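Local coordinates for bacteriocin immunity protein (PDB 6W0V) that binds the nuclease domain of pyocin S8 as its cognate immunity protein and probably protects the producing Pseudomonas aeruginosa cell from the toxin's DNase activity, at residues I16-N21 and D59-L65; V34-V38 and T47-F51. The protein carries 1 engineered substitution. All blocks are in the same frame, centred on the assembly; numbering follows the deposited sequence.

Contact 1. Residues I16-N21 and D59-L65; sequences ISELFN and DSPEGVL
The C-terminal part of helix 9-21 packs here on the N-terminal turn of helix 61-74, through Ile16 and Phe20 on one side and Pro61 and Val64 on the other. The two short axes run roughly antiparallel, at 143°, and come within 9.2 Å. Pro61 lies over one face of the Phe20 ring. Its CD sits 3.7 Å from the ring centroid and 13° off the normal, a CH-pi contact. The carbonyl carbon of Ser60 (C) covers the same face at the rim, 3.3 Å from Phe20 CZ. Val64 CG2 instead meets the ring edge, 3.8 Å from CZ. Asp59 OD1 is also near the ring plane, close to CE2. The other oxygen, Asp59 OD2, is hydrogen-bonded to Lys68 N of the pyocin S8 chain.

Ile16 uses both branches. With chi1 at -60°, CG2 lies anti to the backbone N and presses on Pro61 CA at 3.3 Å, a tight fit, and on Val64 CB. CD1 reaches Leu65 CB at 3.9 Å. Ser17 CA lies 3.6 Å from Pro61 CB, and Ser17 OG accepts a 2.7 Å hydrogen bond from Asn21 ND2, in the amide plane of Asn21. Ser60 is the N-cap of helix 61-74: its OG accepts from Gly63 N and is also hydrogen-bonded to Glu58 OE1. This is helix-helix packing in the all-helical fold of the colicin/pyocin immunity proteins, made at a serine-capped helix start.

Contact 2. Residues V34-V38 and T47-F51; sequences VYAIV and TDIIF
Thr47 O accepts two backbone bonds, from Ile50 N at 2.9 Å and from Phe51 N at 2.8 Å. The two bonds tie Thr47 to the turn that follows. Thr47, Ile50 and Phe51 all meet helix 27-41. The contact itself is apolar. Thr47 turns its methyl inward: CG2 lies 3.6 Å from Val34 CG1 and 3.8 Å from Val38 CG2. With chi1 at 53°, OG1 stands between the backbone N and the carbonyl carbon, and CG2 is anti to the carbonyl carbon. OG1 is hydrogen-bonded to Gln87 OE1 of the pyocin S8 chain. The threonine thus serves the core with one branch and the toxin with the other.

In the helical colicin/pyocin immunity protein fold, this short helix packs on the longer helix 27-41. Ile50 reaches across with its extended CG1 branch. Its CD1 touches both Val38 CG2, at 3.7 Å, and Ile37 CG2, at 3.8 Å. Phe51 brings its ring edge to Val34, with CZ 3.6 Å from Val34 CG2 near the ring plane. One face of that ring is covered by CG2 of the preceding Ile50. The ring also stacks with Phe81 of the pyocin S8 chain. Tyr35 comes obliquely to the methyl of Thr47, its OH 3.9 Å from Thr47 CG2.

In the fold
The centres of contact 1 and contact 2 are about 10 Å apart, and the two share one hydrophobic core. Together they use all four helices. Contact 1 joins helix 9-21 to helix 61-74; contact 2 joins helix 27-41 to helix 48-51. Along the chain, contact 2 is nested inside the loop that contact 1 closes. Leu19 and Ile16 of the first helix touch Ile37, with Leu19 CD1 3.5 Å from Ile37 CD1. Val64 of contact 1 packs on Ile50 of contact 2. Both contacts also reach the pyocin S8 chain, where Thr69 touches Phe20 and Phe51. Some residues that pack the helices thus also touch the toxin.

Contact 1. Residues I16-N21 and D59-L65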
loop_
_atom_site.group_PDB
_atom_site.type_symbol
_atom_site.label_atom_id
_atom_site.label_comp_id
_atom_site.label_asym_id
_atom_site.label_seq_id
_atom_site.Cartn_x
_atom_site.Cartn_y
_atom_site.Cartn_z
ATOM N N ILE B 16 -2.316 -5.482 14.788
ATOM C CA ILE B 16 -1.297 -5.874 13.788
ATOM C C ILE B 16 -1.855 -7.054 13.004
ATOM O O ILE B 16 -1.718 -7.068 11.782
ATOM C CB ILE B 16 0.027 -6.234 14.462
ATOM C CG1 ILE B 16 0.595 -5.052 15.247
ATOM C CG2 ILE B 16 1.000 -6.749 13.422
ATOM C CD1 ILE B 16 1.685 -5.441 16.214
ATOM N N SER B 17 -2.406 -8.031 13.722
ATOM C CA SER B 17 -2.936 -9.275 13.127
ATOM C C SER B 17 -3.973 -8.910 12.066
ATOM O O SER B 17 -3.946 -9.518 11.002
ATOM C CB SER B 17 -3.522 -10.161 14.166
ATOM O OG SER B 17 -4.033 -11.340 13.566
ATOM N N GLU B 18 -4.815 -7.921 12.349
ATOM C CA GLU B 18 -5.855 -7.460 11.398
ATOM C C GLU B 18 -5.209 -7.195 10.040
ATOM O O GLU B 18 -5.772 -7.609 9.038
ATOM C CB GLU B 18 -6.540 -6.192 11.890
ATOM C CG GLU B 18 -7.415 -6.419 13.098
ATOM C CD GLU B 18 -8.263 -5.223 13.477
ATOM O OE1 GLU B 18 -8.865 -4.631 12.573
ATOM O OE2 GLU B 18 -8.317 -4.893 14.668
ATOM N N LEU B 19 -4.062 -6.525 10.015
ATOM C CA LEU B 19 -3.419 -6.142 8.734
ATOM C C LEU B 19 -3.044 -7.386 7.932
ATOM O O LEU B 19 -3.072 -7.317 6.706
ATOM C CB LEU B 19 -2.213 -5.252 9.005
ATOM C CG LEU B 19 -2.540 -3.946 9.717
ATOM C CD1 LEU B 19 -1.286 -3.133 9.943
ATOM C CD2 LEU B 19 -3.566 -3.142 8.926
ATOM N N PHE B 20 -2.690 -8.488 8.586
ATOM C CA PHE B 20 -2.303 -9.731 7.878
ATOM C C PHE B 20 -3.542 -10.538 7.516
ATOM O O PHE B 20 -3.502 -11.229 6.493
ATOM C CB PHE B 20 -1.375 -10.572 8.743
ATOM C CG PHE B 20 -0.016 -9.954 8.909
ATOM C CD1 PHE B 20 0.198 -8.959 9.849
ATOM C CD2 PHE B 20 1.044 -10.359 8.117
ATOM C CE1 PHE B 20 1.444 -8.381 9.990
ATOM C CE2 PHE B 20 2.293 -9.784 8.269
ATOM C CZ PHE B 20 2.493 -8.805 9.209
ATOM N N ASN B 21 -4.586 -10.466 8.347
ATOM C CA ASN B 21 -5.644 -11.507 8.391
ATOM C C ASN B 21 -7.028 -10.950 8.052
ATOM O O ASN B 21 -7.874 -11.763 7.651
ATOM C CB ASN B 21 -5.631 -12.197 9.751
ATOM C CG ASN B 21 -4.291 -12.849 10.004
ATOM O OD1 ASN B 21 -3.776 -13.551 9.137
ATOM N ND2 ASN B 21 -3.705 -12.596 11.161
ATOM N N ASP B 59 7.870 -11.640 8.457
ATOM C CA ASP B 59 6.709 -10.940 7.886
ATOM C C ASP B 59 5.455 -11.535 8.527
ATOM O O ASP B 59 4.847 -12.413 7.922
ATOM C CB ASP B 59 6.756 -11.080 6.376
ATOM C CG ASP B 59 5.711 -10.218 5.728
ATOM O OD1 ASP B 59 5.111 -9.404 6.456
ATOM O OD2 ASP B 59 5.526 -10.390 4.539
ATOM N N SER B 60 5.130 -11.116 9.748
ATOM C CA SER B 60 3.992 -11.669 10.529
ATOM C C SER B 60 3.579 -10.695 11.624
ATOM O O SER B 60 4.332 -9.773 11.914
ATOM C CB SER B 60 4.355 -13.013 11.093
ATOM O OG SER B 60 5.430 -12.899 12.007
ATOM N N PRO B 61 2.365 -10.836 12.217
ATOM C CA PRO B 61 1.915 -9.963 13.297
ATOM C C PRO B 61 2.939 -10.100 14.428
ATOM O O PRO B 61 3.314 -9.113 14.997
ATOM C CB PRO B 61 0.462 -10.390 13.612
ATOM C CG PRO B 61 0.281 -11.727 12.912
ATOM C CD PRO B 61 1.321 -11.786 11.811
ATOM N N GLU B 62 3.476 -11.300 14.619
ATOM C CA GLU B 62 4.476 -11.534 15.687
ATOM C C GLU B 62 5.756 -10.756 15.378
ATOM O O GLU B 62 6.292 -10.150 16.298
ATOM C CB GLU B 62 4.771 -13.021 15.845
ATOM C CG GLU B 62 3.569 -13.787 16.335
ATOM C CD GLU B 62 2.624 -14.260 15.251
ATOM O OE1 GLU B 62 1.612 -14.884 15.606
ATOM O OE2 GLU B 62 2.909 -14.005 14.059
ATOM N N GLY B 63 6.218 -10.774 14.122
ATOM C CA GLY B 63 7.435 -10.051 13.712
ATOM C C GLY B 63 7.234 -8.570 13.907
ATOM O O GLY B 63 8.084 -7.888 14.437
ATOM N N VAL B 64 6.091 -8.070 13.470
ATOM C CA VAL B 64 5.807 -6.623 13.628
ATOM C C VAL B 64 5.833 -6.299 15.117
ATOM O O VAL B 64 6.456 -5.321 15.499
ATOM C CB VAL B 64 4.451 -6.242 13.031
ATOM C CG1 VAL B 64 4.108 -4.802 13.376
ATOM C CG2 VAL B 64 4.405 -6.488 11.530
ATOM N N LEU B 65 5.131 -7.101 15.912
ATOM C CA LEU B 65 5.028 -6.849 17.362
ATOM C C LEU B 65 6.437 -6.875 17.940
ATOM O O LEU B 65 6.771 -5.958 18.685
ATOM C CB LEU B 65 4.143 -7.908 18.004
ATOM C CG LEU B 65 3.953 -7.731 19.503
ATOM C CD1 LEU B 65 3.083 -6.521 19.809
ATOM C CD2 LEU B 65 3.365 -8.996 20.103
#

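Contact 2. Residues V34-V38 and T47-F51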
loop_
_atom_site.group_PDB
_atom_site.type_symbol
_atom_site.label_atom_id
_atom_site.label_comp_id
_atom_site.label_asym_id
_atom_site.label_seq_id
_atom_site.Cartn_x
_atom_site.Cartn_y
_atom_site.Cartn_z
ATOM N N VAL B 34 -3.532 0.712 10.703
ATOM C CA VAL B 34 -2.093 0.917 10.421
ATOM C C VAL B 34 -1.585 2.032 11.320
ATOM O O VAL B 34 -0.563 1.859 11.969
ATOM C CB VAL B 34 -1.842 1.253 8.947
ATOM C CG1 VAL B 34 -0.427 1.774 8.741
ATOM C CG2 VAL B 34 -2.126 0.053 8.064
ATOM N N TYR B 35 -2.280 3.154 11.352
ATOM C CA TYR B 35 -1.783 4.337 12.081
ATOM C C TYR B 35 -1.972 4.158 13.575
ATOM O O TYR B 35 -1.159 4.718 14.301
ATOM C CB TYR B 35 -2.368 5.613 11.498
ATOM C CG TYR B 35 -1.550 5.908 10.281
ATOM C CD1 TYR B 35 -0.279 6.439 10.421
ATOM C CD2 TYR B 35 -1.931 5.438 9.046
ATOM C CE1 TYR B 35 0.541 6.627 9.323
ATOM C CE2 TYR B 35 -1.133 5.631 7.933
ATOM C CZ TYR B 35 0.105 6.231 8.071
ATOM O OH TYR B 35 0.920 6.421 6.992
ATOM N N ALA B 36 -2.971 3.399 14.006
ATOM C CA ALA B 36 -3.111 3.087 15.441
ATOM C C ALA B 36 -1.802 2.411 15.837
ATOM O O ALA B 36 -1.215 2.766 16.875
ATOM C CB ALA B 36 -4.308 2.222 15.718
ATOM N N ILE B 37 -1.333 1.507 14.989
ATOM C CA ILE B 37 -0.103 0.727 15.276
ATOM C C ILE B 37 1.095 1.659 15.179
ATOM O O ILE B 37 1.887 1.729 16.115
ATOM C CB ILE B 37 0.048 -0.451 14.313
ATOM C CG1 ILE B 37 -1.089 -1.446 14.514
ATOM C CG2 ILE B 37 1.423 -1.085 14.468
ATOM C CD1 ILE B 37 -1.271 -2.370 13.377
ATOM N N VAL B 38 1.265 2.291 14.034
ATOM C CA VAL B 38 2.515 3.017 13.717
ATOM C C VAL B 38 2.630 4.240 14.623
ATOM O O VAL B 38 3.728 4.515 15.090
ATOM C CB VAL B 38 2.551 3.355 12.221
ATOM C CG1 VAL B 38 3.540 4.455 11.889
ATOM C CG2 VAL B 38 2.827 2.091 11.425
ATOM N N THR B 47 5.585 2.781 8.950
ATOM C CA THR B 47 4.782 1.701 8.352
ATOM C C THR B 47 5.690 0.602 7.816
ATOM O O THR B 47 5.186 -0.499 7.606
ATOM C CB THR B 47 3.890 2.257 7.244
ATOM O OG1 THR B 47 4.721 2.980 6.338
ATOM C CG2 THR B 47 2.802 3.157 7.789
ATOM N N ASP B 48 6.972 0.885 7.597
ATOM C CA ASP B 48 7.893 -0.127 7.032
ATOM C C ASP B 48 7.928 -1.329 7.961
ATOM O O ASP B 48 8.103 -2.432 7.482
ATOM C CB ASP B 48 9.312 0.398 6.885
ATOM C CG ASP B 48 9.453 1.387 5.755
ATOM O OD1 ASP B 48 8.418 1.710 5.134
ATOM O OD2 ASP B 48 10.575 1.818 5.518
ATOM N N ILE B 49 7.764 -1.084 9.251
ATOM C CA ILE B 49 7.883 -2.156 10.269
ATOM C C ILE B 49 6.779 -3.190 10.014
ATOM O O ILE B 49 6.968 -4.362 10.338
ATOM C CB ILE B 49 7.845 -1.517 11.666
ATOM C CG1 ILE B 49 8.774 -2.253 12.629
ATOM C CG2 ILE B 49 6.421 -1.374 12.169
ATOM C CD1 ILE B 49 10.239 -2.050 12.291
ATOM N N ILE B 50 5.674 -2.778 9.388
ATOM C CA ILE B 50 4.563 -3.686 9.014
ATOM C C ILE B 50 4.752 -4.124 7.566
ATOM O O ILE B 50 4.681 -5.317 7.284
ATOM C CB ILE B 50 3.215 -2.970 9.177
ATOM C CG1 ILE B 50 3.022 -2.465 10.609
ATOM C CG2 ILE B 50 2.090 -3.882 8.732
ATOM C CD1 ILE B 50 1.944 -1.424 10.736
ATOM N N PHE B 51 4.906 -3.155 6.669
ATOM C CA PHE B 51 4.722 -3.382 5.219
ATOM C C PHE B 51 6.021 -3.741 4.515
ATOM O O PHE B 51 5.954 -4.306 3.437
ATOM C CB PHE B 51 4.079 -2.157 4.587
ATOM C CG PHE B 51 2.649 -2.036 5.013
ATOM C CD1 PHE B 51 1.659 -2.741 4.348
ATOM C CD2 PHE B 51 2.300 -1.279 6.113
ATOM C CE1 PHE B 51 0.348 -2.676 4.781
ATOM C CE2 PHE B 51 0.984 -1.198 6.528
ATOM C CZ PHE B 51 0.012 -1.902 5.862
#